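Long-range contact in maltose/maltodextrin-binding protein (Thermus thermophilus, PDB 2GH9), which binds maltotriose and, as a periplasmic binding protein, probably delivers maltodextrins to a membrane transporter: residues Gln139-Ile153 and Leu202-Tyr215. Residues are numbered along the deposited sequence; the frame is centred on the assembly and turned at random.
Sequences QKLTTGATFGFLYNI and LRFKYNLVPEGVDY
The ends of the I153 and V209 side chains meet head-on. From CB outward, I153 points its CB, CG2 and CD1 at the end of helix 189-204 and the loop that follows: CB lies against V209 CG1, CG2 lodges beside V213 O and 3.5 Å from R203 NH2, and CD1, on a CG1 held anti to the backbone N (chi1 -173°), ends 3.7 Å from V209 CB and over one face of the R203 guanidinium. That guanidinium is fixed by its NE, which gives V209 O a hydrogen bond in the carbonyl plane, and by NH1 to I356 O. V209 CG2 sits at the edge of the Y151 ring, whose CE1 meets L202 CD1 at 3.8 Å. At the far end Q139 NE2 donates an almost straight bond (3.1 Å, 176°) to Y206 O, while its CG packs on L208 CD2. With an alanine here, Y206 O is likely to lose this donor and L208 CD2 part of its cover. T142 OG1, bonded also to A138 O and G148 N, shares water 1 with F149 N and L208 O; water 2 links N152 OD1 with V213 O. The loop between helices 189-204 and 215-224 thus lines edge strand 149-150 in one lobe of the periplasmic-binding-protein fold, and leads to Y215, which touches a glucose unit of bound maltotriose.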
loop_
_atom_site.group_PDB
_atom_site.type_symbol
_atom_site.label_atom_id
_atom_site.label_comp_id
_atom_site.label_asym_id
_atom_site.label_seq_id
_atom_site.Cartn_x
_atom_site.Cartn_y
_atom_site.Cartn_z
ATOM N N GLN A 139 -20.061 15.460 -6.834
ATOM C CA GLN A 139 -20.414 16.264 -8.008
ATOM C C GLN A 139 -20.696 17.716 -7.609
ATOM O O GLN A 139 -20.273 18.645 -8.313
ATOM C CB GLN A 139 -21.614 15.660 -8.751
ATOM C CG GLN A 139 -21.239 14.430 -9.621
ATOM C CD GLN A 139 -22.446 13.674 -10.132
ATOM O OE1 GLN A 139 -23.532 13.762 -9.565
ATOM N NE2 GLN A 139 -22.255 12.901 -11.182
ATOM N N LYS A 140 -21.395 17.885 -6.485
ATOM C CA LYS A 140 -21.717 19.202 -5.931
ATOM C C LYS A 140 -20.475 20.030 -5.620
ATOM O O LYS A 140 -20.431 21.235 -5.906
ATOM C CB LYS A 140 -22.538 19.061 -4.645
ATOM C CG LYS A 140 -22.899 20.408 -3.997
ATOM C CD LYS A 140 -23.622 20.246 -2.679
ATOM C CE LYS A 140 -23.687 21.578 -1.908
ATOM N NZ LYS A 140 -22.332 22.060 -1.372
ATOM N N LEU A 141 -19.487 19.386 -5.004
ATOM C CA LEU A 141 -18.308 20.085 -4.518
ATOM C C LEU A 141 -17.290 20.288 -5.615
ATOM O O LEU A 141 -16.293 20.973 -5.393
ATOM C CB LEU A 141 -17.683 19.340 -3.330
ATOM C CG LEU A 141 -18.582 19.202 -2.104
ATOM C CD1 LEU A 141 -18.008 18.201 -1.112
ATOM C CD2 LEU A 141 -18.817 20.564 -1.443
ATOM N N THR A 142 -17.532 19.705 -6.789
ATOM C CA THR A 142 -16.685 19.911 -7.956
ATOM C C THR A 142 -17.189 21.125 -8.740
ATOM O O THR A 142 -18.365 21.195 -9.093
ATOM C CB THR A 142 -16.677 18.661 -8.868
ATOM O OG1 THR A 142 -16.404 17.494 -8.076
ATOM C CG2 THR A 142 -15.636 18.803 -9.975
ATOM N N THR A 143 -16.289 22.069 -9.002
ATOM C CA THR A 143 -16.630 23.379 -9.579
ATOM C C THR A 143 -15.488 23.856 -10.520
ATOM O O THR A 143 -14.892 23.042 -11.234
ATOM C CB THR A 143 -16.889 24.430 -8.443
ATOM O OG1 THR A 143 -15.683 24.622 -7.684
ATOM C CG2 THR A 143 -18.037 24.004 -7.518
ATOM N N GLY A 144 -15.189 25.157 -10.529
ATOM C CA GLY A 144 -14.037 25.683 -11.261
ATOM C C GLY A 144 -12.702 25.173 -10.729
ATOM O O GLY A 144 -12.026 24.375 -11.396
ATOM N N ALA A 145 -12.326 25.614 -9.524
ATOM C CA ALA A 145 -10.997 25.279 -8.957
ATOM C C ALA A 145 -11.016 24.250 -7.805
ATOM O O ALA A 145 -9.964 23.940 -7.232
ATOM C CB ALA A 145 -10.280 26.562 -8.503
ATOM N N THR A 146 -12.199 23.729 -7.480
ATOM C CA THR A 146 -12.384 22.792 -6.362
ATOM C C THR A 146 -12.825 21.432 -6.886
ATOM O O THR A 146 -13.489 21.339 -7.932
ATOM C CB THR A 146 -13.430 23.347 -5.367
ATOM O OG1 THR A 146 -12.931 24.568 -4.805
ATOM C CG2 THR A 146 -13.719 22.369 -4.255
ATOM N N PHE A 147 -12.437 20.377 -6.174
ATOM C CA PHE A 147 -12.778 19.015 -6.580
ATOM C C PHE A 147 -13.488 18.288 -5.451
ATOM O O PHE A 147 -13.129 18.439 -4.279
ATOM C CB PHE A 147 -11.519 18.255 -6.987
ATOM C CG PHE A 147 -10.859 18.788 -8.228
ATOM C CD1 PHE A 147 -11.239 18.328 -9.486
ATOM C CD2 PHE A 147 -9.849 19.744 -8.142
ATOM C CE1 PHE A 147 -10.628 18.814 -10.640
ATOM C CE2 PHE A 147 -9.238 20.237 -9.294
ATOM C CZ PHE A 147 -9.628 19.761 -10.543
ATOM N N GLY A 148 -14.512 17.515 -5.793
ATOM C CA GLY A 148 -15.220 16.716 -4.781
ATOM C C GLY A 148 -14.513 15.393 -4.494
ATOM O O GLY A 148 -14.482 14.947 -3.350
ATOM N N PHE A 149 -13.983 14.765 -5.549
ATOM C CA PHE A 149 -13.290 13.489 -5.446
ATOM C C PHE A 149 -12.222 13.268 -6.511
ATOM O O PHE A 149 -12.468 13.384 -7.718
ATOM C CB PHE A 149 -14.279 12.323 -5.479
ATOM C CG PHE A 149 -13.614 10.986 -5.484
ATOM C CD1 PHE A 149 -12.905 10.546 -4.363
ATOM C CD2 PHE A 149 -13.683 10.157 -6.594
ATOM C CE1 PHE A 149 -12.280 9.328 -4.374
ATOM C CE2 PHE A 149 -13.062 8.920 -6.590
ATOM C CZ PHE A 149 -12.362 8.515 -5.482
ATOM N N LEU A 150 -11.022 12.914 -6.046
ATOM C CA LEU A 150 -9.915 12.614 -6.905
ATOM C C LEU A 150 -9.134 11.444 -6.312
ATOM O O LEU A 150 -9.133 11.248 -5.103
ATOM C CB LEU A 150 -8.997 13.830 -7.065
ATOM C CG LEU A 150 -9.521 15.053 -7.849
ATOM C CD1 LEU A 150 -8.425 16.158 -7.893
ATOM C CD2 LEU A 150 -9.950 14.619 -9.253
ATOM N N TYR A 151 -8.489 10.685 -7.185
ATOM C CA TYR A 151 -7.591 9.597 -6.765
ATOM C C TYR A 151 -6.716 9.146 -7.934
ATOM O O TYR A 151 -6.967 9.517 -9.088
ATOM C CB TYR A 151 -8.384 8.409 -6.152
ATOM C CG TYR A 151 -8.950 7.405 -7.139
ATOM C CD1 TYR A 151 -9.964 7.766 -8.018
ATOM C CD2 TYR A 151 -8.502 6.080 -7.166
ATOM C CE1 TYR A 151 -10.484 6.872 -8.918
ATOM C CE2 TYR A 151 -9.024 5.159 -8.078
ATOM C CZ TYR A 151 -10.029 5.579 -8.952
ATOM O OH TYR A 151 -10.593 4.735 -9.856
ATOM N N ASN A 152 -5.703 8.339 -7.626
ATOM C CA ASN A 152 -4.815 7.773 -8.638
ATOM C C ASN A 152 -5.531 6.721 -9.489
ATOM O O ASN A 152 -5.322 5.529 -9.344
ATOM C CB ASN A 152 -3.550 7.209 -7.964
ATOM C CG ASN A 152 -2.445 6.914 -8.935
ATOM O OD1 ASN A 152 -2.555 7.164 -10.146
ATOM N ND2 ASN A 152 -1.337 6.375 -8.403
ATOM N N ILE A 153 -6.349 7.206 -10.428
ATOM C CA ILE A 153 -7.285 6.384 -11.180
ATOM C C ILE A 153 -6.668 5.288 -12.043
ATOM O O ILE A 153 -7.280 4.244 -12.268
ATOM C CB ILE A 153 -8.238 7.324 -12.023
ATOM C CG1 ILE A 153 -9.355 6.550 -12.714
ATOM C CG2 ILE A 153 -7.455 8.162 -13.029
ATOM C CD1 ILE A 153 -10.527 7.453 -13.110
ATOM N N LEU A 202 -16.385 6.730 -13.662
ATOM C CA LEU A 202 -15.872 7.753 -12.748
ATOM C C LEU A 202 -15.383 8.980 -13.539
ATOM O O LEU A 202 -15.358 10.087 -13.028
ATOM C CB LEU A 202 -14.735 7.184 -11.848
ATOM C CG LEU A 202 -15.142 6.252 -10.682
ATOM C CD1 LEU A 202 -13.934 5.694 -9.920
ATOM C CD2 LEU A 202 -16.055 6.969 -9.701
ATOM N N ARG A 203 -14.983 8.761 -14.782
ATOM C CA ARG A 203 -14.577 9.871 -15.645
ATOM C C ARG A 203 -15.706 10.282 -16.586
ATOM O O ARG A 203 -16.107 11.417 -16.579
ATOM C CB ARG A 203 -13.340 9.502 -16.448
ATOM C CG ARG A 203 -12.818 10.612 -17.366
ATOM C CD ARG A 203 -11.453 10.224 -17.908
ATOM N NE ARG A 203 -10.430 10.349 -16.866
ATOM C CZ ARG A 203 -9.213 9.811 -16.911
ATOM N NH1 ARG A 203 -8.830 9.086 -17.947
ATOM N NH2 ARG A 203 -8.374 9.996 -15.900
ATOM N N PHE A 204 -16.225 9.346 -17.370
ATOM C CA PHE A 204 -17.083 9.704 -18.511
ATOM C C PHE A 204 -18.583 9.825 -18.215
ATOM O O PHE A 204 -19.345 10.370 -19.038
ATOM C CB PHE A 204 -16.870 8.702 -19.632
ATOM C CG PHE A 204 -15.445 8.596 -20.083
ATOM C CD1 PHE A 204 -14.755 9.730 -20.515
ATOM C CD2 PHE A 204 -14.780 7.368 -20.068
ATOM C CE1 PHE A 204 -13.423 9.633 -20.935
ATOM C CE2 PHE A 204 -13.456 7.271 -20.478
ATOM C CZ PHE A 204 -12.782 8.406 -20.915
ATOM N N LYS A 205 -19.027 9.283 -17.085
ATOM C CA LYS A 205 -20.438 9.356 -16.724
ATOM C C LYS A 205 -20.613 10.282 -15.552
ATOM O O LYS A 205 -21.409 11.216 -15.604
ATOM C CB LYS A 205 -21.009 7.986 -16.361
ATOM C CG LYS A 205 -22.492 8.060 -15.983
ATOM C CD LYS A 205 -23.020 6.791 -15.369
ATOM C CE LYS A 205 -22.997 5.626 -16.336
ATOM N NZ LYS A 205 -23.852 4.509 -15.787
ATOM N N TYR A 206 -19.892 9.993 -14.469
ATOM C CA TYR A 206 -20.048 10.739 -13.236
ATOM C C TYR A 206 -19.207 12.005 -13.228
ATOM O O TYR A 206 -19.450 12.886 -12.417
ATOM C CB TYR A 206 -19.728 9.859 -12.003
ATOM C CG TYR A 206 -20.439 8.513 -11.979
ATOM C CD1 TYR A 206 -21.837 8.429 -11.925
ATOM C CD2 TYR A 206 -19.716 7.328 -11.992
ATOM C CE1 TYR A 206 -22.489 7.193 -11.878
ATOM C CE2 TYR A 206 -20.355 6.091 -11.969
ATOM C CZ TYR A 206 -21.737 6.030 -11.910
ATOM O OH TYR A 206 -22.332 4.801 -11.913
ATOM N N ASN A 207 -18.228 12.093 -14.136
ATOM C CA ASN A 207 -17.406 13.299 -14.324
ATOM C C ASN A 207 -16.705 13.745 -13.029
ATOM O O ASN A 207 -16.776 14.922 -12.633
ATOM C CB ASN A 207 -18.239 14.443 -14.938
ATOM C CG ASN A 207 -17.370 15.605 -15.424
ATOM O OD1 ASN A 207 -16.324 15.404 -16.060
ATOM N ND2 ASN A 207 -17.793 16.823 -15.111
ATOM N N LEU A 208 -16.034 12.790 -12.370
ATOM C CA LEU A 208 -15.380 13.062 -11.092
ATOM C C LEU A 208 -13.858 13.176 -11.230
ATOM O O LEU A 208 -13.234 14.063 -10.616
ATOM C CB LEU A 208 -15.756 11.990 -10.048
ATOM C CG LEU A 208 -17.198 12.010 -9.525
ATOM C CD1 LEU A 208 -17.410 10.975 -8.423
ATOM C CD2 LEU A 208 -17.556 13.387 -9.007
ATOM N N VAL A 209 -13.277 12.303 -12.055
ATOM C CA VAL A 209 -11.834 12.193 -12.186
ATOM C C VAL A 209 -11.418 12.413 -13.638
ATOM O O VAL A 209 -11.468 11.498 -14.438
ATOM C CB VAL A 209 -11.328 10.815 -11.679
ATOM C CG1 VAL A 209 -9.807 10.827 -11.591
ATOM C CG2 VAL A 209 -11.970 10.481 -10.290
ATOM N N PRO A 210 -11.021 13.647 -13.982
ATOM C CA PRO A 210 -10.620 13.920 -15.369
ATOM C C PRO A 210 -9.272 13.326 -15.782
ATOM O O PRO A 210 -8.563 12.705 -14.981
ATOM C CB PRO A 210 -10.573 15.453 -15.432
ATOM C CG PRO A 210 -10.361 15.899 -14.009
ATOM C CD PRO A 210 -10.982 14.851 -13.130
ATOM N N GLU A 211 -8.939 13.531 -17.054
ATOM C CA GLU A 211 -7.646 13.166 -17.599
ATOM C C GLU A 211 -6.497 13.802 -16.790
ATOM O O GLU A 211 -6.632 14.875 -16.181
ATOM C CB GLU A 211 -7.596 13.577 -19.081
ATOM C CG GLU A 211 -6.214 13.576 -19.704
ATOM C CD GLU A 211 -5.601 12.198 -19.829
ATOM O OE1 GLU A 211 -6.328 11.257 -20.214
ATOM O OE2 GLU A 211 -4.371 12.072 -19.587
ATOM N N GLY A 212 -5.378 13.093 -16.739
ATOM C CA GLY A 212 -4.171 13.612 -16.118
ATOM C C GLY A 212 -4.020 13.330 -14.639
ATOM O O GLY A 212 -2.940 13.524 -14.087
ATOM N N VAL A 213 -5.077 12.858 -13.979
ATOM C CA VAL A 213 -5.027 12.726 -12.520
ATOM C C VAL A 213 -4.257 11.468 -12.093
ATOM O O VAL A 213 -4.732 10.336 -12.236
ATOM C CB VAL A 213 -6.423 12.762 -11.881
ATOM C CG1 VAL A 213 -6.307 12.870 -10.353
ATOM C CG2 VAL A 213 -7.216 13.952 -12.429
ATOM N N ASP A 214 -3.062 11.700 -11.554
ATOM C CA ASP A 214 -2.220 10.646 -11.023
ATOM C C ASP A 214 -2.057 10.847 -9.511
ATOM O O ASP A 214 -2.697 11.713 -8.920
ATOM C CB ASP A 214 -0.871 10.609 -11.768
ATOM C CG ASP A 214 -0.109 11.904 -11.692
ATOM O OD1 ASP A 214 -0.493 12.817 -10.923
ATOM O OD2 ASP A 214 0.890 12.021 -12.448
ATOM N N TYR A 215 -1.206 10.052 -8.878
ATOM C CA TYR A 215 -1.020 10.166 -7.439
ATOM C C TYR A 215 -0.786 11.610 -7.001
ATOM O O TYR A 215 -1.441 12.093 -6.094
ATOM C CB TYR A 215 0.142 9.284 -6.939
ATOM C CG TYR A 215 0.148 9.289 -5.446
ATOM C CD1 TYR A 215 -0.664 8.417 -4.724
ATOM C CD2 TYR A 215 0.859 10.252 -4.748
ATOM C CE1 TYR A 215 -0.710 8.480 -3.326
ATOM C CE2 TYR A 215 0.822 10.316 -3.380
ATOM C CZ TYR A 215 0.034 9.428 -2.671
ATOM O OH TYR A 215 0.004 9.529 -1.313
HETATM O O HOH W 1 -14.054 15.633 -8.328
HETATM O O HOH W 2 -3.810 7.915 -12.877
#